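Long-range contact in putative invasin (Yersinia pseudotuberculosis IP 31758, PDB 5N40), which is a bacterial adhesin that probably mediates attachment to host cells through a C-type lectin-like domain carried on immunoglobulin-like domains: residues 9-23 against 92-105. The protein carries 1 engineered substitution. Numbering follows the deposited sequence.
Sequences TTNSTLVAAPVNIEA and LGTTPATINVIPAP
Val19 O receives the amide N of Asn100 at 2.8 Å, the donor tilted from the carbonyl plane, and also takes a CA-H...O contact from Ile99. Three further backbone bonds continue the parallel pairing: Ile21 N to Asn100 O, Ile102 N to Ile21 O at 2.8 Å, and Ala23 N to Ile102 O. On the face that carries Asn20 and Asn100, their amides lie side by side, pointing the same way, planes 40° apart. Asn100 ND2 donates to Asn20 OD1 at 3.1 Å; OD1 lies in the amide plane of Asn100, whereas ND2 is tilted out of the carbonyl plane of Asn20. On the opposite face, Ile21 sets CG1 between its backbone N and carbonyl carbon (chi1 63°), which brings CG1 to 3.9 Å from Ile99 CG2 as the two side chains cross obliquely; Leu72 of strand 67-73 touches both isoleucines. In this invasin domain 3, a member of the immunoglobulin-like E-set clan, the N-terminal strand switches neighbours: residues 13-17 pair antiparallel with strand 28-34, and after the cis peptide before Pro18 residues 20-22 run parallel to the domain's last long strand. Ahead of the switch no direct backbone bonds join the segments. Ala16 CB instead packs on the CG1-CD1 arm of Ile99, 3.6 Å from CG1, while Ala97 CB sits against Leu14 O. Further back a water accepts from Leu14 N and donates to Thr95 O, bridging the segments. Thr9 lays its methyl CG2 over the Gly93 backbone. At the far end Pro105 CD meets the carboxylate carbon CD of Glu22 at 3.5 Å, ring and extended chain crossing at roughly a right angle.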
ATOM      1  N   THR A   9      19.103  50.503  -1.521  1.00 22.87           N
ATOM      2  CA  THR A   9      18.388  49.248  -1.713  1.00 21.19           C
ATOM      3  C   THR A   9      17.639  49.208  -3.038  1.00 24.71           C
ATOM      4  O   THR A   9      17.223  48.127  -3.465  1.00 23.72           O
ATOM      5  CB  THR A   9      17.416  49.008  -0.551  1.00 28.39           C
ATOM      6  OG1 THR A   9      16.463  50.073  -0.477  1.00 23.95           O
ATOM      7  CG2 THR A   9      18.170  48.931   0.762  1.00 22.10           C
ATOM      8  N   THR A  10      17.466  50.355  -3.699  1.00 22.46           N
ATOM      9  CA  THR A  10      16.803  50.409  -4.996  1.00 26.26           C
ATOM     10  C   THR A  10      17.790  50.353  -6.160  1.00 23.73           C
ATOM     11  O   THR A  10      17.486  49.754  -7.196  1.00 26.57           O
ATOM     12  CB  THR A  10      15.954  51.682  -5.104  1.00 29.48           C
ATOM     13  OG1 THR A  10      16.769  52.830  -4.831  1.00 35.40           O
ATOM     14  CG2 THR A  10      14.798  51.635  -4.124  1.00 29.32           C
ATOM     15  N   ASN A  11      18.966  50.972  -6.025  1.00 22.23           N
ATOM     16  CA  ASN A  11      19.967  50.867  -7.080  1.00 21.09           C
ATOM     17  C   ASN A  11      20.747  49.563  -6.996  1.00 18.40           C
ATOM     18  O   ASN A  11      21.233  49.070  -8.019  1.00 18.06           O
ATOM     19  CB  ASN A  11      20.934  52.050  -7.028  1.00 20.11           C
ATOM     20  CG  ASN A  11      20.263  53.366  -7.367  1.00 25.59           C
ATOM     21  OD1 ASN A  11      19.287  53.401  -8.113  1.00 25.63           O
ATOM     22  ND2 ASN A  11      20.780  54.453  -6.810  1.00 23.78           N
ATOM     23  N   SER A  12      20.883  48.999  -5.802  1.00 17.86           N
ATOM     24  CA  SER A  12      21.494  47.689  -5.658  1.00 17.77           C
ATOM     25  C   SER A  12      20.518  46.601  -6.084  1.00 17.85           C
ATOM     26  O   SER A  12      19.304  46.721  -5.900  1.00 20.01           O
ATOM     27  CB  SER A  12      21.922  47.443  -4.213  1.00 18.97           C
ATOM     28  OG  SER A  12      22.885  48.385  -3.792  1.00 17.15           O
ATOM     29  N   THR A  13      21.061  45.524  -6.642  1.00 16.77           N
ATOM     30  CA  THR A  13      20.248  44.394  -7.069  1.00 18.33           C
ATOM     31  C   THR A  13      20.909  43.100  -6.623  1.00 15.99           C
ATOM     32  O   THR A  13      22.137  43.009  -6.524  1.00 14.95           O
ATOM     33  CB  THR A  13      20.043  44.380  -8.592  1.00 20.60           C
ATOM     34  OG1 THR A  13      21.296  44.158  -9.248  1.00 20.68           O
ATOM     35  CG2 THR A  13      19.453  45.694  -9.061  1.00 26.12           C
ATOM     36  N   LEU A  14      20.071  42.112  -6.314  1.00 18.91           N
ATOM     37  CA  LEU A  14      20.508  40.757  -5.999  1.00 14.52           C
ATOM     38  C   LEU A  14      19.822  39.824  -6.984  1.00 14.59           C
ATOM     39  O   LEU A  14      18.591  39.820  -7.084  1.00 22.10           O
ATOM     40  CB  LEU A  14      20.155  40.383  -4.559  1.00 14.84           C
ATOM     41  CG  LEU A  14      20.737  39.068  -4.034  1.00 13.55           C
ATOM     42  CD1 LEU A  14      22.250  39.167  -3.851  1.00 12.09           C
ATOM     43  CD2 LEU A  14      20.061  38.653  -2.733  1.00 18.12           C
ATOM     44  N   VAL A  15      20.612  39.048  -7.720  1.00 13.75           N
ATOM     45  CA  VAL A  15      20.083  38.154  -8.739  1.00 16.89           C
ATOM     46  C   VAL A  15      20.757  36.796  -8.611  1.00 17.90           C
ATOM     47  O   VAL A  15      21.809  36.648  -7.984  1.00 15.76           O
ATOM     48  CB  VAL A  15      20.280  38.720 -10.163  1.00 18.97           C
ATOM     49  CG1 VAL A  15      19.744  40.154 -10.239  1.00 17.45           C
ATOM     50  CG2 VAL A  15      21.745  38.669 -10.574  1.00 19.93           C
ATOM     51  N   ALA A  16      20.119  35.793  -9.212  1.00 15.61           N
ATOM     52  CA  ALA A  16      20.645  34.439  -9.242  1.00 16.17           C
ATOM     53  C   ALA A  16      20.503  33.889 -10.649  1.00 12.54           C
ATOM     54  O   ALA A  16      19.556  34.220 -11.364  1.00 20.37           O
ATOM     55  CB  ALA A  16      19.921  33.524  -8.249  1.00 18.51           C
ATOM     56  N   ALA A  17      21.470  33.070 -11.044  1.00 14.44           N
ATOM     57  CA  ALA A  17      21.494  32.482 -12.374  1.00 18.99           C
ATOM     58  C   ALA A  17      22.075  31.075 -12.320  1.00 15.13           C
ATOM     59  O   ALA A  17      23.261  30.909 -12.005  1.00 17.63           O
ATOM     60  CB  ALA A  17      22.313  33.353 -13.333  1.00 22.23           C
ATOM     61  N   PRO A  18      21.288  30.030 -12.631  1.00 15.98           N
ATOM     62  CA  PRO A  18      19.871  30.066 -13.016  1.00 16.89           C
ATOM     63  C   PRO A  18      18.924  30.246 -11.822  1.00 16.66           C
ATOM     64  O   PRO A  18      19.350  30.163 -10.665  1.00 17.03           O
ATOM     65  CB  PRO A  18      19.663  28.705 -13.688  1.00 20.95           C
ATOM     66  CG  PRO A  18      20.646  27.813 -13.027  1.00 21.32           C
ATOM     67  CD  PRO A  18      21.840  28.666 -12.710  1.00 17.10           C
ATOM     68  N   VAL A  19      17.640  30.481 -12.097  1.00 15.45           N
ATOM     69  CA  VAL A  19      16.651  30.624 -11.037  1.00 17.01           C
ATOM     70  C   VAL A  19      15.868  29.335 -10.818  1.00 16.86           C
ATOM     71  O   VAL A  19      14.898  29.329 -10.055  1.00 14.34           O
ATOM     72  CB  VAL A  19      15.697  31.800 -11.303  1.00 16.34           C
ATOM     73  CG1 VAL A  19      16.475  33.110 -11.340  1.00 18.49           C
ATOM     74  CG2 VAL A  19      14.906  31.591 -12.578  1.00 15.88           C
ATOM     75  N   ASN A  20      16.253  28.251 -11.493  1.00 17.13           N
ATOM     76  CA  ASN A  20      15.707  26.924 -11.254  1.00 16.17           C
ATOM     77  C   ASN A  20      16.870  25.955 -11.120  1.00 15.87           C
ATOM     78  O   ASN A  20      17.772  25.946 -11.967  1.00 16.78           O
ATOM     79  CB  ASN A  20      14.782  26.468 -12.390  1.00 18.74           C
ATOM     80  CG  ASN A  20      13.529  27.309 -12.502  1.00 21.67           C
ATOM     81  OD1 ASN A  20      12.557  27.101 -11.775  1.00 23.61           O
ATOM     82  ND2 ASN A  20      13.538  28.254 -13.422  1.00 19.44           N
ATOM     83  N   ILE A  21      16.850  25.149 -10.054  1.00 13.49           N
ATOM     84  CA  ILE A  21      17.821  24.086  -9.838  1.00 13.93           C
ATOM     85  C   ILE A  21      17.072  22.904  -9.241  1.00 14.54           C
ATOM     86  O   ILE A  21      16.014  23.056  -8.624  1.00 15.32           O
ATOM     87  CB  ILE A  21      18.988  24.496  -8.907  1.00 13.60           C
ATOM     88  CG1 ILE A  21      18.478  24.835  -7.507  1.00 12.03           C
ATOM     89  CG2 ILE A  21      19.774  25.659  -9.527  1.00 17.37           C
ATOM     90  CD1 ILE A  21      19.557  25.357  -6.560  1.00 16.63           C
ATOM     91  N   GLU A  22      17.643  21.718  -9.419  1.00 13.67           N
ATOM     92  CA  GLU A  22      17.036  20.499  -8.905  1.00 13.35           C
ATOM     93  C   GLU A  22      17.556  20.181  -7.508  1.00 14.43           C
ATOM     94  O   GLU A  22      18.710  20.464  -7.173  1.00 14.74           O
ATOM     95  CB  GLU A  22      17.305  19.333  -9.860  1.00 15.72           C
ATOM     96  CG  GLU A  22      16.587  19.504 -11.189  1.00 17.74           C
ATOM     97  CD  GLU A  22      16.985  18.485 -12.236  1.00 18.58           C
ATOM     98  OE1 GLU A  22      17.971  17.748 -12.028  1.00 17.34           O
ATOM     99  OE2 GLU A  22      16.305  18.436 -13.281  1.00 18.69           O
ATOM    100  N   ALA A  23      16.675  19.602  -6.685  1.00 16.27           N
ATOM    101  CA  ALA A  23      16.997  19.258  -5.296  1.00 13.47           C
ATOM    102  C   ALA A  23      17.787  17.946  -5.234  1.00 12.24           C
ATOM    103  O   ALA A  23      17.345  16.943  -4.671  1.00 14.09           O
ATOM    104  CB  ALA A  23      15.720  19.159  -4.468  1.00 16.83           C
ATOM    105  N   LEU A  92      20.925  44.383   4.145  1.00 17.42           N
ATOM    106  CA  LEU A  92      20.699  45.299   3.034  1.00 16.95           C
ATOM    107  C   LEU A  92      19.350  44.950   2.419  1.00 22.51           C
ATOM    108  O   LEU A  92      19.199  43.893   1.797  1.00 22.96           O
ATOM    109  CB  LEU A  92      21.817  45.201   1.999  1.00 19.28           C
ATOM    110  CG  LEU A  92      21.639  46.087   0.769  1.00 19.62           C
ATOM    111  CD1 LEU A  92      21.798  47.552   1.140  1.00 19.74           C
ATOM    112  CD2 LEU A  92      22.616  45.692  -0.329  1.00 25.55           C
ATOM    113  N   GLY A  93      18.380  45.843   2.583  1.00 24.02           N
ATOM    114  CA  GLY A  93      17.003  45.542   2.248  1.00 28.15           C
ATOM    115  C   GLY A  93      16.691  45.624   0.771  1.00 23.75           C
ATOM    116  O   GLY A  93      15.684  46.215   0.375  1.00 27.79           O
ATOM    117  N   THR A  94      17.543  45.034  -0.058  1.00 23.29           N
ATOM    118  CA  THR A  94      17.222  44.946  -1.469  1.00 27.66           C
ATOM    119  C   THR A  94      16.199  43.832  -1.688  1.00 31.52           C
ATOM    120  O   THR A  94      16.013  42.947  -0.846  1.00 34.32           O
ATOM    121  CB  THR A  94      18.493  44.713  -2.293  1.00 30.04           C
ATOM    122  OG1 THR A  94      18.165  44.663  -3.687  1.00 43.53           O
ATOM    123  CG2 THR A  94      19.184  43.416  -1.881  1.00 26.85           C
ATOM    124  N   THR A  95      15.510  43.899  -2.818  1.00 35.25           N
ATOM    125  CA  THR A  95      14.516  42.884  -3.138  1.00 42.44           C
ATOM    126  C   THR A  95      15.159  41.497  -3.108  1.00 27.16           C
ATOM    127  O   THR A  95      16.227  41.302  -3.705  1.00 30.10           O
ATOM    128  CB  THR A  95      13.907  43.146  -4.513  1.00 38.93           C
ATOM    129  OG1 THR A  95      13.400  44.487  -4.569  1.00 44.11           O
ATOM    130  CG2 THR A  95      12.779  42.161  -4.786  1.00 43.35           C
ATOM    131  N   PRO A  96      14.554  40.514  -2.441  1.00 35.65           N
ATOM    132  CA  PRO A  96      15.192  39.194  -2.373  1.00 34.12           C
ATOM    133  C   PRO A  96      15.077  38.473  -3.707  1.00 26.66           C
ATOM    134  O   PRO A  96      14.007  38.426  -4.316  1.00 33.90           O
ATOM    135  CB  PRO A  96      14.415  38.465  -1.266  1.00 37.55           C
ATOM    136  CG  PRO A  96      13.244  39.355  -0.906  1.00 40.36           C
ATOM    137  CD  PRO A  96      13.179  40.466  -1.920  1.00 45.03           C
ATOM    138  N   ALA A  97      16.190  37.921  -4.163  1.00 27.68           N
ATOM    139  CA  ALA A  97      16.145  36.994  -5.275  1.00 25.35           C
ATOM    140  C   ALA A  97      15.622  35.653  -4.781  1.00 20.29           C
ATOM    141  O   ALA A  97      15.713  35.327  -3.595  1.00 20.88           O
ATOM    142  CB  ALA A  97      17.528  36.824  -5.901  1.00 28.98           C
ATOM    143  N   THR A  98      15.046  34.885  -5.694  1.00 23.38           N
ATOM    144  CA  THR A  98      14.580  33.548  -5.367  1.00 18.00           C
ATOM    145  C   THR A  98      15.089  32.561  -6.401  1.00 16.20           C
ATOM    146  O   THR A  98      15.394  32.920  -7.544  1.00 15.87           O
ATOM    147  CB  THR A  98      13.054  33.460  -5.303  1.00 16.52           C
ATOM    148  OG1 THR A  98      12.507  33.743  -6.599  1.00 21.20           O
ATOM    149  CG2 THR A  98      12.503  34.437  -4.274  1.00 23.10           C
ATOM    150  N   ILE A  99      15.191  31.308  -5.966  1.00 14.92           N
ATOM    151  CA  ILE A  99      15.536  30.189  -6.830  1.00 15.90           C
ATOM    152  C   ILE A  99      14.532  29.081  -6.558  1.00 15.10           C
ATOM    153  O   ILE A  99      14.333  28.695  -5.405  1.00 14.86           O
ATOM    154  CB  ILE A  99      16.972  29.690  -6.575  1.00 17.67           C
ATOM    155  CG1 ILE A  99      17.977  30.828  -6.780  1.00 20.51           C
ATOM    156  CG2 ILE A  99      17.305  28.512  -7.489  1.00 14.54           C
ATOM    157  CD1 ILE A  99      19.348  30.520  -6.273  1.00 16.53           C
ATOM    158  N   ASN A 100      13.879  28.595  -7.608  1.00 16.21           N
ATOM    159  CA  ASN A 100      13.018  27.430  -7.478  1.00 14.91           C
ATOM    160  C   ASN A 100      13.891  26.191  -7.376  1.00 15.69           C
ATOM    161  O   ASN A 100      14.682  25.908  -8.283  1.00 15.53           O
ATOM    162  CB  ASN A 100      12.068  27.315  -8.667  1.00 19.52           C
ATOM    163  CG  ASN A 100      11.080  28.452  -8.732  1.00 23.25           C
ATOM    164  OD1 ASN A 100      10.558  28.902  -7.709  1.00 23.20           O
ATOM    165  ND2 ASN A 100      10.818  28.929  -9.938  1.00 31.41           N
ATOM    166  N   VAL A 101      13.767  25.474  -6.267  1.00 15.41           N
ATOM    167  CA  VAL A 101      14.460  24.212  -6.067  1.00 13.57           C
ATOM    168  C   VAL A 101      13.425  23.132  -6.351  1.00 12.48           C
ATOM    169  O   VAL A 101      12.578  22.821  -5.504  1.00 12.65           O
ATOM    170  CB  VAL A 101      15.052  24.101  -4.662  1.00 15.14           C
ATOM    171  CG1 VAL A 101      15.960  22.887  -4.568  1.00 17.94           C
ATOM    172  CG2 VAL A 101      15.817  25.380  -4.305  1.00 16.70           C
ATOM    173  N   ILE A 102      13.484  22.580  -7.557  1.00 13.24           N
ATOM    174  CA  ILE A 102      12.431  21.708  -8.059  1.00 14.14           C
ATOM    175  C   ILE A 102      12.793  20.259  -7.757  1.00 13.41           C
ATOM    176  O   ILE A 102      13.934  19.965  -7.377  1.00 15.52           O
ATOM    177  CB  ILE A 102      12.186  21.930  -9.562  1.00 15.65           C
ATOM    178  CG1 ILE A 102      13.367  21.440 -10.410  1.00 16.40           C
ATOM    179  CG2 ILE A 102      11.893  23.408  -9.831  1.00 17.75           C
ATOM    180  CD1 ILE A 102      13.117  21.523 -11.908  1.00 20.01           C
ATOM    181  N   PRO A 103      11.847  19.334  -7.906  1.00 15.02           N
ATOM    182  CA  PRO A 103      12.125  17.927  -7.600  1.00 13.95           C
ATOM    183  C   PRO A 103      13.237  17.345  -8.457  1.00 15.91           C
ATOM    184  O   PRO A 103      13.409  17.691  -9.629  1.00 14.55           O
ATOM    185  CB  PRO A 103      10.792  17.234  -7.899  1.00 15.07           C
ATOM    186  CG  PRO A 103       9.771  18.276  -7.690  1.00 17.89           C
ATOM    187  CD  PRO A 103      10.418  19.566  -8.159  1.00 13.92           C
ATOM    188  N   ALA A 104      13.970  16.413  -7.860  1.00 14.40           N
ATOM    189  CA  ALA A 104      15.034  15.727  -8.569  1.00 13.30           C
ATOM    190  C   ALA A 104      14.446  14.573  -9.371  1.00 13.06           C
ATOM    191  O   ALA A 104      13.711  13.745  -8.809  1.00 11.62           O
ATOM    192  CB  ALA A 104      16.076  15.199  -7.586  1.00 17.44           C
ATOM    193  N   PRO A 105      14.719  14.489 -10.669  1.00 14.09           N
ATOM    194  CA  PRO A 105      14.316  13.290 -11.410  1.00 13.68           C
ATOM    195  C   PRO A 105      14.933  12.054 -10.774  1.00 12.68           C
ATOM    196  O   PRO A 105      16.135  12.017 -10.491  1.00 14.54           O
ATOM    197  CB  PRO A 105      14.856  13.541 -12.818  1.00 15.40           C
ATOM    198  CG  PRO A 105      14.886  15.045 -12.938  1.00 17.90           C
ATOM    199  CD  PRO A 105      15.257  15.538 -11.566  1.00 15.78           C
TER
HETATM  200  O   HOH W   1      16.772  45.602  -5.452  1.00 38.54           O
HETATM  201  O   HOH W   2      17.176  42.719  -5.616  1.00 34.29           O